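Side-chain contacts in aldehyde dehydrogenase (Listeria monocytogenes, PDB 3K9D), which probably oxidises aldehydes or related oxo compounds, with NAD or NADP as the electron acceptor: residues S242-N247 with A322-A327; K289-P294 with P300-K305; Q308-L313 with A344-F349; A327-T330 with K335-Y338. One frame throughout, in Å; residues are numbered along the deposited sequence.

Interaction 1: residues S242-N247 with A322-A327; sequences SKTFDN and ARVLIA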
loop_
_atom_site.group_PDB
_atom_site.type_symbol
_atom_site.label_atom_id
_atom_site.label_comp_id
_atom_site.label_asym_id
_atom_site.label_seq_id
_atom_site.Cartn_x
_atom_site.Cartn_y
_atom_site.Cartn_z
ATOM N N SER A 242 -12.661 -13.972 24.727
ATOM C CA SER A 242 -12.671 -13.056 23.586
ATOM C C SER A 242 -14.067 -12.557 23.218
ATOM O O SER A 242 -14.287 -11.359 23.046
ATOM C CB SER A 242 -11.998 -13.745 22.394
ATOM O OG SER A 242 -12.565 -13.366 21.162
ATOM N N LYS A 243 -15.011 -13.481 23.114
ATOM C CA LYS A 243 -16.337 -13.160 22.616
ATOM C C LYS A 243 -17.145 -12.274 23.576
ATOM O O LYS A 243 -17.947 -11.453 23.122
ATOM C CB LYS A 243 -17.085 -14.454 22.217
ATOM C CG LYS A 243 -18.398 -14.259 21.532
ATOM C CD LYS A 243 -18.207 -13.461 20.277
ATOM C CE LYS A 243 -19.505 -13.279 19.595
ATOM N NZ LYS A 243 -19.431 -12.476 18.338
ATOM N N THR A 244 -16.898 -12.411 24.885
ATOM C CA THR A 244 -17.534 -11.549 25.887
ATOM C C THR A 244 -16.746 -10.273 26.206
ATOM O O THR A 244 -17.269 -9.385 26.874
ATOM C CB THR A 244 -17.770 -12.289 27.229
ATOM O OG1 THR A 244 -16.506 -12.627 27.801
ATOM C CG2 THR A 244 -18.571 -13.564 27.021
ATOM N N PHE A 245 -15.494 -10.193 25.752
ATOM C CA PHE A 245 -14.642 -9.027 25.990
ATOM C C PHE A 245 -15.222 -7.747 25.385
ATOM O O PHE A 245 -15.336 -7.635 24.166
ATOM C CB PHE A 245 -13.221 -9.257 25.457
ATOM C CG PHE A 245 -12.226 -8.236 25.940
ATOM C CD1 PHE A 245 -11.692 -8.322 27.224
ATOM C CD2 PHE A 245 -11.829 -7.194 25.126
ATOM C CE1 PHE A 245 -10.785 -7.388 27.680
ATOM C CE2 PHE A 245 -10.917 -6.247 25.585
ATOM C CZ PHE A 245 -10.398 -6.353 26.859
ATOM N N ASP A 246 -15.588 -6.804 26.259
ATOM C CA ASP A 246 -16.252 -5.547 25.894
ATOM C C ASP A 246 -17.593 -5.786 25.180
ATOM O O ASP A 246 -17.989 -5.011 24.308
ATOM C CB ASP A 246 -15.301 -4.654 25.066
ATOM C CG ASP A 246 -15.646 -3.175 25.154
ATOM O OD1 ASP A 246 -15.859 -2.686 26.278
ATOM O OD2 ASP A 246 -15.681 -2.500 24.100
ATOM N N ASN A 247 -18.279 -6.870 25.563
ATOM C CA ASN A 247 -19.461 -7.401 24.850
ATOM C C ASN A 247 -19.266 -7.573 23.322
ATOM O O ASN A 247 -20.165 -7.269 22.547
ATOM C CB ASN A 247 -20.721 -6.555 25.139
ATOM C CG ASN A 247 -21.010 -6.393 26.632
ATOM O OD1 ASN A 247 -20.845 -7.323 27.405
ATOM N ND2 ASN A 247 -21.458 -5.216 27.024
ATOM N N ALA A 322 -26.119 -16.072 31.793
ATOM C CA ALA A 322 -25.714 -16.422 30.426
ATOM C C ALA A 322 -24.674 -15.427 29.903
ATOM O O ALA A 322 -24.893 -14.215 29.940
ATOM C CB ALA A 322 -26.917 -16.497 29.506
ATOM N N ARG A 323 -23.544 -15.968 29.444
ATOM C CA ARG A 323 -22.385 -15.199 28.993
ATOM C C ARG A 323 -22.403 -14.906 27.496
ATOM O O ARG A 323 -21.899 -13.865 27.069
ATOM C CB ARG A 323 -21.092 -15.936 29.333
ATOM C CG ARG A 323 -20.791 -16.044 30.838
ATOM C CD ARG A 323 -19.352 -16.505 31.081
ATOM N NE ARG A 323 -18.382 -15.519 30.599
ATOM C CZ ARG A 323 -17.076 -15.741 30.442
ATOM N NH1 ARG A 323 -16.551 -16.923 30.717
ATOM N NH2 ARG A 323 -16.289 -14.772 29.986
ATOM N N VAL A 324 -22.972 -15.829 26.721
ATOM C CA VAL A 324 -23.133 -15.702 25.259
ATOM C C VAL A 324 -24.385 -16.467 24.835
ATOM O O VAL A 324 -24.802 -17.437 25.492
ATOM C CB VAL A 324 -21.931 -16.277 24.402
ATOM C CG1 VAL A 324 -20.651 -15.423 24.478
ATOM C CG2 VAL A 324 -21.653 -17.737 24.736
ATOM N N LEU A 325 -24.965 -16.044 23.720
ATOM C CA LEU A 325 -26.076 -16.740 23.121
ATOM C C LEU A 325 -25.554 -17.465 21.908
ATOM O O LEU A 325 -24.870 -16.870 21.076
ATOM C CB LEU A 325 -27.198 -15.760 22.755
ATOM C CG LEU A 325 -27.811 -15.009 23.947
ATOM C CD1 LEU A 325 -28.815 -13.962 23.468
ATOM C CD2 LEU A 325 -28.458 -15.974 24.955
ATOM N N ILE A 326 -25.845 -18.766 21.835
ATOM C CA ILE A 326 -25.381 -19.618 20.743
ATOM C C ILE A 326 -26.542 -20.258 19.966
ATOM O O ILE A 326 -27.412 -20.932 20.537
ATOM C CB ILE A 326 -24.385 -20.700 21.241
ATOM C CG1 ILE A 326 -23.343 -20.088 22.176
ATOM C CG2 ILE A 326 -23.682 -21.401 20.059
ATOM C CD1 ILE A 326 -22.170 -21.017 22.535
ATOM N N ALA A 327 -26.538 -20.027 18.656
ATOM C CA ALA A 327 -27.533 -20.563 17.751
ATOM C C ALA A 327 -26.865 -21.553 16.825
ATOM O O ALA A 327 -25.888 -21.220 16.157
ATOM C CB ALA A 327 -28.148 -19.441 16.936
#
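Thr-244 packs against Arg-323 and Val-324 in a small mixed contact, partly apolar and partly polar. It joins the C-terminal end of helix 232-243 to the start of strand 324-328, in the domain built on the seven-stranded parallel sheet. The methyl of Thr-244 does most of the touching. Thr-244 CG2 lies 3.8 Å from Val-324 CG1, and it is 3.3 Å from the backbone O of Arg-323. Val-324 CG1 also meets the aliphatic chain of Lys-243 and is 3.9 Å from Lys-243 CG. Lys-243 then bends at chi2 and carries its NZ off to the backbone O of Glu-254. With chi1 at 65°, Thr-244 OG1 sits between the backbone N and the carbonyl carbon. There it donates to the O of Leu-240, one helical turn back, which can only accept. Arg-323 bends at chi3 and brings NH2 to 3.1 Å from Thr-244 OG1. This bond is weak, with an N-H...O angle of 130°, and the hydroxyl stands obliquely to the guanidinium. The threonine oxygen thus accepts only weakly from the arginine. The apolar packing of Thr-244 CG2, Val-324 CG1 and Lys-243 CG probably carries more of the contact.

Interaction 2: residues K289-P294 with P300-K305; sequences KFILRP and PAIVGK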
loop_
_atom_site.group_PDB
_atom_site.type_symbol
_atom_site.label_atom_id
_atom_site.label_comp_id
_atom_site.label_asym_id
_atom_site.label_seq_id
_atom_site.Cartn_x
_atom_site.Cartn_y
_atom_site.Cartn_z
ATOM N N LYS A 289 -34.459 -12.824 13.101
ATOM C CA LYS A 289 -35.359 -11.793 12.560
ATOM C C LYS A 289 -35.028 -10.400 13.107
ATOM O O LYS A 289 -35.021 -9.419 12.359
ATOM C CB LYS A 289 -36.824 -12.153 12.844
ATOM C CG LYS A 289 -37.336 -13.358 12.051
ATOM C CD LYS A 289 -38.792 -13.665 12.378
ATOM C CE LYS A 289 -39.289 -14.852 11.582
ATOM N NZ LYS A 289 -40.567 -15.401 12.127
ATOM N N PHE A 290 -34.715 -10.318 14.399
ATOM C CA PHE A 290 -34.314 -9.042 15.021
ATOM C C PHE A 290 -32.945 -8.492 14.559
ATOM O O PHE A 290 -32.804 -7.287 14.302
ATOM C CB PHE A 290 -34.350 -9.147 16.551
ATOM C CG PHE A 290 -33.985 -7.871 17.243
ATOM C CD1 PHE A 290 -34.906 -6.826 17.331
ATOM C CD2 PHE A 290 -32.714 -7.697 17.783
ATOM C CE1 PHE A 290 -34.567 -5.615 17.954
ATOM C CE2 PHE A 290 -32.368 -6.502 18.414
ATOM C CZ PHE A 290 -33.294 -5.455 18.489
ATOM N N ILE A 291 -31.950 -9.378 14.486
ATOM C CA ILE A 291 -30.586 -9.054 14.065
ATOM C C ILE A 291 -30.498 -8.546 12.605
ATOM O O ILE A 291 -29.795 -7.558 12.322
ATOM C CB ILE A 291 -29.645 -10.291 14.225
ATOM C CG1 ILE A 291 -29.282 -10.563 15.684
ATOM C CG2 ILE A 291 -28.347 -10.099 13.477
ATOM C CD1 ILE A 291 -28.427 -11.834 15.840
ATOM N N LEU A 292 -31.202 -9.216 11.690
ATOM C CA LEU A 292 -31.136 -8.862 10.272
ATOM C C LEU A 292 -32.229 -7.864 9.878
ATOM O O LEU A 292 -33.419 -8.179 9.949
ATOM C CB LEU A 292 -31.186 -10.108 9.384
ATOM C CG LEU A 292 -31.075 -9.873 7.865
ATOM C CD1 LEU A 292 -29.690 -9.373 7.464
ATOM C CD2 LEU A 292 -31.451 -11.109 7.068
ATOM N N ARG A 293 -31.795 -6.668 9.475
ATOM C CA ARG A 293 -32.660 -5.584 9.005
ATOM C C ARG A 293 -33.179 -5.872 7.582
ATOM O O ARG A 293 -32.542 -6.632 6.838
ATOM C CB ARG A 293 -31.893 -4.243 9.061
ATOM C CG ARG A 293 -32.371 -3.298 10.163
ATOM C CD ARG A 293 -31.235 -2.701 10.980
ATOM N NE ARG A 293 -30.885 -1.326 10.625
ATOM C CZ ARG A 293 -29.662 -0.932 10.273
ATOM N NH1 ARG A 293 -29.419 0.332 9.976
ATOM N NH2 ARG A 293 -28.670 -1.805 10.226
ATOM N N PRO A 294 -34.349 -5.295 7.211
ATOM C CA PRO A 294 -34.919 -5.483 5.866
ATOM C C PRO A 294 -34.095 -4.902 4.706
ATOM O O PRO A 294 -34.270 -5.335 3.562
ATOM C CB PRO A 294 -36.275 -4.768 5.951
ATOM C CG PRO A 294 -36.571 -4.677 7.404
ATOM C CD PRO A 294 -35.245 -4.477 8.051
ATOM N N PRO A 300 -27.698 -2.350 14.369
ATOM C CA PRO A 300 -26.719 -1.730 15.271
ATOM C C PRO A 300 -27.116 -1.768 16.757
ATOM O O PRO A 300 -26.258 -1.596 17.610
ATOM C CB PRO A 300 -26.658 -0.283 14.779
ATOM C CG PRO A 300 -27.973 -0.044 14.143
ATOM C CD PRO A 300 -28.313 -1.347 13.479
ATOM N N ALA A 301 -28.398 -2.024 17.043
ATOM C CA ALA A 301 -28.938 -2.048 18.411
ATOM C C ALA A 301 -28.302 -3.111 19.320
ATOM O O ALA A 301 -28.379 -3.018 20.540
ATOM C CB ALA A 301 -30.448 -2.225 18.368
ATOM N N ILE A 302 -27.666 -4.107 18.713
ATOM C CA ILE A 302 -27.046 -5.216 19.435
ATOM C C ILE A 302 -25.578 -4.961 19.792
ATOM O O ILE A 302 -25.027 -5.644 20.661
ATOM C CB ILE A 302 -27.160 -6.555 18.637
ATOM C CG1 ILE A 302 -26.328 -6.504 17.339
ATOM C CG2 ILE A 302 -28.627 -6.905 18.373
ATOM C CD1 ILE A 302 -26.018 -7.861 16.707
ATOM N N VAL A 303 -24.964 -3.971 19.132
ATOM C CA VAL A 303 -23.509 -3.773 19.154
ATOM C C VAL A 303 -22.987 -3.373 20.529
ATOM O O VAL A 303 -23.423 -2.370 21.097
ATOM C CB VAL A 303 -23.050 -2.754 18.067
ATOM C CG1 VAL A 303 -21.569 -2.407 18.221
ATOM C CG2 VAL A 303 -23.325 -3.311 16.658
ATOM N N GLY A 304 -22.075 -4.193 21.059
ATOM C CA GLY A 304 -21.454 -3.957 22.360
ATOM C C GLY A 304 -22.383 -4.026 23.560
ATOM O O GLY A 304 -22.078 -3.452 24.619
ATOM N N LYS A 305 -23.503 -4.740 23.406
ATOM C CA LYS A 305 -24.505 -4.810 24.474
ATOM C C LYS A 305 -24.468 -6.153 25.180
ATOM O O LYS A 305 -24.033 -7.153 24.616
ATOM C CB LYS A 305 -25.912 -4.509 23.947
ATOM C CG LYS A 305 -26.095 -3.129 23.294
ATOM C CD LYS A 305 -25.763 -1.973 24.240
ATOM C CE LYS A 305 -26.585 -0.731 23.905
ATOM N NZ LYS A 305 -26.470 0.339 24.937
#
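A chi1 of -179° in Phe-290 swings the ring out from the end of helix 281-291 to Ile-302. In Ile-302, chi1 of 67° places CG1 between the backbone N and the carbonyl carbon. CG2 is then the branch that meets the ring. Ile-302 CG2 comes in at the ring edge, near the plane, 3.8 Å from Phe-290 CE2. Ala-301 CB adds a looser contact, 4.3 Å from Phe-290 CZ and oblique to the ring. The other branch of Ile-302 runs to the next helix residue, where Ile-302 CD1 lies 4.4 Å from Ile-291 CG1. Further along, the guanidinium of Arg-293 presents one face to the ring of Pro-300. Pro-300 CD stands over that face, shifted toward the rim, and is 3.3 Å from Arg-293 NH2. Asn-299 helps to hold the two sides together. Its ND2 bonds to the O of Phe-290, and its OD1 accepts from the N of Ala-301. From Ile-302 to Lys-305 the chain makes a type II beta turn. Gly-304 has the positive phi (65°) expected at the third position of such a turn. The whole is a helix-loop-helix connection, in which the loop between helices 281-291 and 307-313 folds back on the last turn of the first, beside the parallel sheet of the domain.

Interaction 3: residues Q308-L313 with A344-F349; sequences QHIANL and APILAF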
loop_
_atom_site.group_PDB
_atom_site.type_symbol
_atom_site.label_atom_id
_atom_site.label_comp_id
_atom_site.label_asym_id
_atom_site.label_seq_id
_atom_site.Cartn_x
_atom_site.Cartn_y
_atom_site.Cartn_z
ATOM N N GLN A 308 -28.312 -9.942 28.358
ATOM C CA GLN A 308 -29.627 -9.595 28.888
ATOM C C GLN A 308 -30.284 -8.504 28.060
ATOM O O GLN A 308 -31.447 -8.628 27.718
ATOM C CB GLN A 308 -29.533 -9.177 30.364
ATOM C CG GLN A 308 -29.260 -10.332 31.322
ATOM C CD GLN A 308 -30.238 -11.474 31.140
ATOM O OE1 GLN A 308 -31.453 -11.272 31.114
ATOM N NE2 GLN A 308 -29.712 -12.679 30.999
ATOM N N HIS A 309 -29.517 -7.466 27.721
ATOM C CA HIS A 309 -30.004 -6.317 26.941
ATOM C C HIS A 309 -30.570 -6.752 25.583
ATOM O O HIS A 309 -31.680 -6.350 25.201
ATOM C CB HIS A 309 -28.872 -5.305 26.749
ATOM C CG HIS A 309 -29.277 -4.055 26.032
ATOM N ND1 HIS A 309 -29.639 -2.902 26.692
ATOM C CD2 HIS A 309 -29.348 -3.767 24.711
ATOM C CE1 HIS A 309 -29.931 -1.963 25.811
ATOM N NE2 HIS A 309 -29.765 -2.465 24.601
ATOM N N ILE A 310 -29.793 -7.580 24.884
ATOM C CA ILE A 310 -30.145 -8.153 23.576
ATOM C C ILE A 310 -31.362 -9.073 23.685
ATOM O O ILE A 310 -32.270 -9.019 22.850
ATOM C CB ILE A 310 -28.946 -8.936 22.970
ATOM C CG1 ILE A 310 -27.788 -7.991 22.644
ATOM C CG2 ILE A 310 -29.362 -9.723 21.720
ATOM C CD1 ILE A 310 -26.440 -8.682 22.539
ATOM N N ALA A 311 -31.377 -9.886 24.735
ATOM C CA ALA A 311 -32.468 -10.801 24.994
ATOM C C ALA A 311 -33.767 -10.030 25.164
ATOM O O ALA A 311 -34.776 -10.416 24.595
ATOM C CB ALA A 311 -32.180 -11.663 26.218
ATOM N N ASN A 312 -33.720 -8.930 25.918
ATOM C CA ASN A 312 -34.869 -8.056 26.106
ATOM C C ASN A 312 -35.333 -7.425 24.797
ATOM O O ASN A 312 -36.531 -7.393 24.519
ATOM C CB ASN A 312 -34.550 -6.943 27.117
ATOM C CG ASN A 312 -34.539 -7.439 28.560
ATOM O OD1 ASN A 312 -35.014 -8.544 28.864
ATOM N ND2 ASN A 312 -34.002 -6.613 29.462
ATOM N N LEU A 313 -34.379 -6.927 24.005
ATOM C CA LEU A 313 -34.668 -6.323 22.700
ATOM C C LEU A 313 -35.368 -7.304 21.744
ATOM O O LEU A 313 -36.313 -6.932 21.032
ATOM C CB LEU A 313 -33.386 -5.766 22.062
ATOM C CG LEU A 313 -32.846 -4.432 22.588
ATOM C CD1 LEU A 313 -31.455 -4.171 22.009
ATOM C CD2 LEU A 313 -33.790 -3.286 22.249
ATOM N N ALA A 344 -21.233 -8.538 19.143
ATOM C CA ALA A 344 -22.096 -8.762 20.298
ATOM C C ALA A 344 -21.834 -10.181 20.791
ATOM O O ALA A 344 -21.396 -11.025 19.998
ATOM C CB ALA A 344 -23.572 -8.615 19.878
ATOM N N PRO A 345 -22.128 -10.472 22.085
ATOM C CA PRO A 345 -21.938 -11.826 22.641
ATOM C C PRO A 345 -22.925 -12.862 22.059
ATOM O O PRO A 345 -23.713 -13.501 22.783
ATOM C CB PRO A 345 -22.143 -11.617 24.156
ATOM C CG PRO A 345 -23.102 -10.455 24.235
ATOM C CD PRO A 345 -22.657 -9.538 23.104
ATOM N N ILE A 346 -22.884 -13.004 20.734
ATOM C CA ILE A 346 -23.722 -13.941 20.004
ATOM C C ILE A 346 -22.828 -14.788 19.091
ATOM O O ILE A 346 -22.010 -14.245 18.340
ATOM C CB ILE A 346 -24.806 -13.223 19.120
ATOM C CG1 ILE A 346 -25.591 -12.194 19.930
ATOM C CG2 ILE A 346 -25.753 -14.270 18.455
ATOM C CD1 ILE A 346 -26.530 -11.304 19.106
ATOM N N LEU A 347 -23.036 -16.104 19.125
ATOM C CA LEU A 347 -22.321 -17.047 18.264
ATOM C C LEU A 347 -23.243 -17.936 17.429
ATOM O O LEU A 347 -24.296 -18.355 17.900
ATOM C CB LEU A 347 -21.433 -17.963 19.113
ATOM C CG LEU A 347 -20.210 -17.356 19.785
ATOM C CD1 LEU A 347 -19.681 -18.318 20.829
ATOM C CD2 LEU A 347 -19.120 -16.983 18.751
ATOM N N ALA A 348 -22.842 -18.201 16.183
ATOM C CA ALA A 348 -23.304 -19.385 15.448
ATOM C C ALA A 348 -22.558 -20.637 15.875
ATOM O O ALA A 348 -21.428 -20.564 16.350
ATOM C CB ALA A 348 -23.152 -19.176 13.928
ATOM N N PHE A 349 -23.182 -21.797 15.683
ATOM C CA PHE A 349 -22.563 -23.085 16.008
ATOM C C PHE A 349 -22.794 -24.100 14.875
ATOM O O PHE A 349 -23.924 -24.520 14.640
ATOM C CB PHE A 349 -23.130 -23.620 17.326
ATOM C CG PHE A 349 -22.366 -24.784 17.902
ATOM C CD1 PHE A 349 -21.484 -24.594 18.961
ATOM C CD2 PHE A 349 -22.555 -26.084 17.409
ATOM C CE1 PHE A 349 -20.785 -25.647 19.491
ATOM C CE2 PHE A 349 -21.845 -27.148 17.942
ATOM C CZ PHE A 349 -20.981 -26.934 18.989
#
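Ala-344 CB touches Ile-310 CD1 at 3.9 Å, and so begins a buried, wholly apolar contact between helix 307-313 and the start of strand 346-352. Ile-310 is the one helix residue that takes part. Its CG1 is anti to the carbonyl carbon (chi1 -66°), and chi2 of 159° keeps the branch extended. CD1 therefore stands well out from the helix and reaches the residues that lead into the strand. The backbone O of Ala-344 receives a weak hydrogen bond from Lys-243 NZ. Pro-345 comes next and meets the same methyl. Pro-345 CD is 3.9 Å from Ile-310 CD1 and Pro-345 CG 4.1 Å from that atom, so Ile-310 CD1 lies beside both of these ring atoms. Pro-345 is also the centre of an inverse gamma turn, which the N of Ile-346 closes onto the O of Ala-344. Ile-346 then opens the strand. It meets the second branch of Ile-310: Ile-346 CD1 lies 4.2 Å from Ile-310 CG2, the loosest of the three contacts. The two branches of Ile-310 thus divide the work, CD1 serving the turn and CG2 the strand. Leu-287 and Ile-291 of helix 281-291 also pack on Ile-346, and Leu-287 touches Ile-310 as well, so two successive helices cover this part of the sheet. Strand 346-352 itself runs between strand 324-328, where it bonds to Leu-325 and Ala-327, and strand 256-260, where Ala-348 bonds to Val-257.

Interaction 4: residues A327-T330 with K335-Y338; sequences AEET and KIPY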
loop_
_atom_site.group_PDB
_atom_site.type_symbol
_atom_site.label_atom_id
_atom_site.label_comp_id
_atom_site.label_asym_id
_atom_site.label_seq_id
_atom_site.Cartn_x
_atom_site.Cartn_y
_atom_site.Cartn_z
ATOM N N ALA A 327 -26.538 -20.027 18.656
ATOM C CA ALA A 327 -27.533 -20.563 17.751
ATOM C C ALA A 327 -26.865 -21.553 16.825
ATOM O O ALA A 327 -25.888 -21.220 16.157
ATOM C CB ALA A 327 -28.148 -19.441 16.936
ATOM N N GLU A 328 -27.379 -22.776 16.796
ATOM C CA GLU A 328 -26.919 -23.743 15.818
ATOM C C GLU A 328 -27.307 -23.258 14.421
ATOM O O GLU A 328 -28.390 -22.682 14.222
ATOM C CB GLU A 328 -27.444 -25.149 16.126
ATOM C CG GLU A 328 -26.727 -25.794 17.335
ATOM C CD GLU A 328 -27.062 -27.253 17.535
ATOM O OE1 GLU A 328 -26.885 -28.063 16.596
ATOM O OE2 GLU A 328 -27.478 -27.602 18.652
ATOM N N GLU A 329 -26.390 -23.440 13.477
ATOM C CA GLU A 329 -26.581 -22.974 12.104
ATOM C C GLU A 329 -26.138 -24.051 11.110
ATOM O O GLU A 329 -25.263 -24.868 11.420
ATOM C CB GLU A 329 -25.793 -21.670 11.897
ATOM C CG GLU A 329 -25.964 -21.024 10.522
ATOM C CD GLU A 329 -27.398 -20.678 10.218
ATOM O OE1 GLU A 329 -27.904 -19.726 10.831
ATOM O OE2 GLU A 329 -28.019 -21.351 9.367
ATOM N N THR A 330 -26.739 -24.047 9.918
ATOM C CA THR A 330 -26.387 -24.996 8.841
ATOM C C THR A 330 -26.006 -24.296 7.513
ATOM O O THR A 330 -25.405 -24.909 6.620
ATOM C CB THR A 330 -27.555 -25.975 8.541
ATOM O OG1 THR A 330 -28.644 -25.261 7.939
ATOM C CG2 THR A 330 -28.063 -26.673 9.796
ATOM N N LYS A 335 -28.586 -13.550 3.621
ATOM C CA LYS A 335 -29.904 -13.748 4.237
ATOM C C LYS A 335 -29.830 -14.595 5.517
ATOM O O LYS A 335 -30.867 -14.939 6.102
ATOM C CB LYS A 335 -30.851 -14.469 3.261
ATOM C CG LYS A 335 -30.689 -14.174 1.762
ATOM C CD LYS A 335 -29.911 -15.282 1.039
ATOM C CE LYS A 335 -28.585 -14.777 0.464
ATOM N NZ LYS A 335 -28.790 -13.844 -0.692
ATOM N N ILE A 336 -28.614 -14.956 5.924
ATOM C CA ILE A 336 -28.375 -15.784 7.117
ATOM C C ILE A 336 -27.548 -14.969 8.141
ATOM O O ILE A 336 -26.315 -14.955 8.092
ATOM C CB ILE A 336 -27.736 -17.162 6.739
ATOM C CG1 ILE A 336 -28.795 -18.124 6.178
ATOM C CG2 ILE A 336 -27.146 -17.860 7.939
ATOM C CD1 ILE A 336 -29.047 -18.046 4.693
ATOM N N PRO A 337 -28.236 -14.252 9.052
ATOM C CA PRO A 337 -27.587 -13.365 10.041
ATOM C C PRO A 337 -26.489 -13.998 10.930
ATOM O O PRO A 337 -25.513 -13.320 11.253
ATOM C CB PRO A 337 -28.764 -12.868 10.895
ATOM C CG PRO A 337 -29.867 -13.839 10.651
ATOM C CD PRO A 337 -29.703 -14.212 9.197
ATOM N N TYR A 338 -26.623 -15.271 11.293
ATOM C CA TYR A 338 -25.591 -15.947 12.120
ATOM C C TYR A 338 -24.262 -16.217 11.406
ATOM O O TYR A 338 -23.212 -16.353 12.055
ATOM C CB TYR A 338 -26.137 -17.237 12.749
ATOM C CG TYR A 338 -27.249 -16.960 13.719
ATOM C CD1 TYR A 338 -27.038 -16.133 14.826
ATOM C CD2 TYR A 338 -28.520 -17.498 13.527
ATOM C CE1 TYR A 338 -28.068 -15.855 15.720
ATOM C CE2 TYR A 338 -29.556 -17.212 14.409
ATOM C CZ TYR A 338 -29.315 -16.398 15.508
ATOM O OH TYR A 338 -30.332 -16.116 16.399
HETATM O O HOH W 1 -29.165 -17.141 10.460
#
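Glu-329, which reaches across to Ile-336 and Tyr-338, is gripped at OE2 by two backbone N-H groups, those of Thr-330 and Lys-331. The bond from Thr-330 N to Glu-329 OE2 is 3.0 Å long with an N-H...O angle of 149°. It meets the anti side of the oxygen and is tilted out of the carboxylate plane. The side chain gets there by a bend at chi2 (59°), which folds the carboxylate back beside its own chain. Two bonds on one oxygen should fix the rotation of the group. The second oxygen faces the other segment. A water donates to Glu-329 OE1 at 2.9 Å and accepts from the N of Tyr-338 at 3.3 Å, so it bridges the two segments. Glu-329 OE1 also lies in the plane of the Tyr-338 ring, at its edge, 3.6 Å from Tyr-338 CD2. Ile-336 CG2 packs beside the carboxylate, 3.5 Å from Glu-329 OE1. The face of the tyrosine ring is used by Ala-327. Ala-327 CB stands over the centre of the Tyr-338 ring in a CH-pi contact, 3.6 Å from its centroid and 14° off the normal. The hydroxyl of Tyr-338 is held by the O of Ala-284 in helix 281-291. Leu-287 and Ile-291 of that helix also pack on the tyrosine. The segments belong to a crossover between neighbouring parallel strands, 324-328 and 346-352. Here a loop with a short 3-10 turn makes the connection, and its tyrosine packs on the end of the first strand.

Overall arrangement
Interaction 1 opens first, at the end of helix 232-243. Before it closes, interaction 2 folds residues 300-305 back on helix 281-291, so its short loop lies wholly within the long one. Helix 307-313 then opens interaction 3. Strand 324-328 closes interaction 1 while interaction 3 is still open, so these two cross. Interaction 4 starts on the same strand, with Ala-327 shared, and closes at residues 335-338, within the span of interaction 3. Residues 344-349 close interaction 3 last, and their strand pairs with 324-328. Together the contacts tie three helices and their linking loops to two adjacent strands of the parallel sheet.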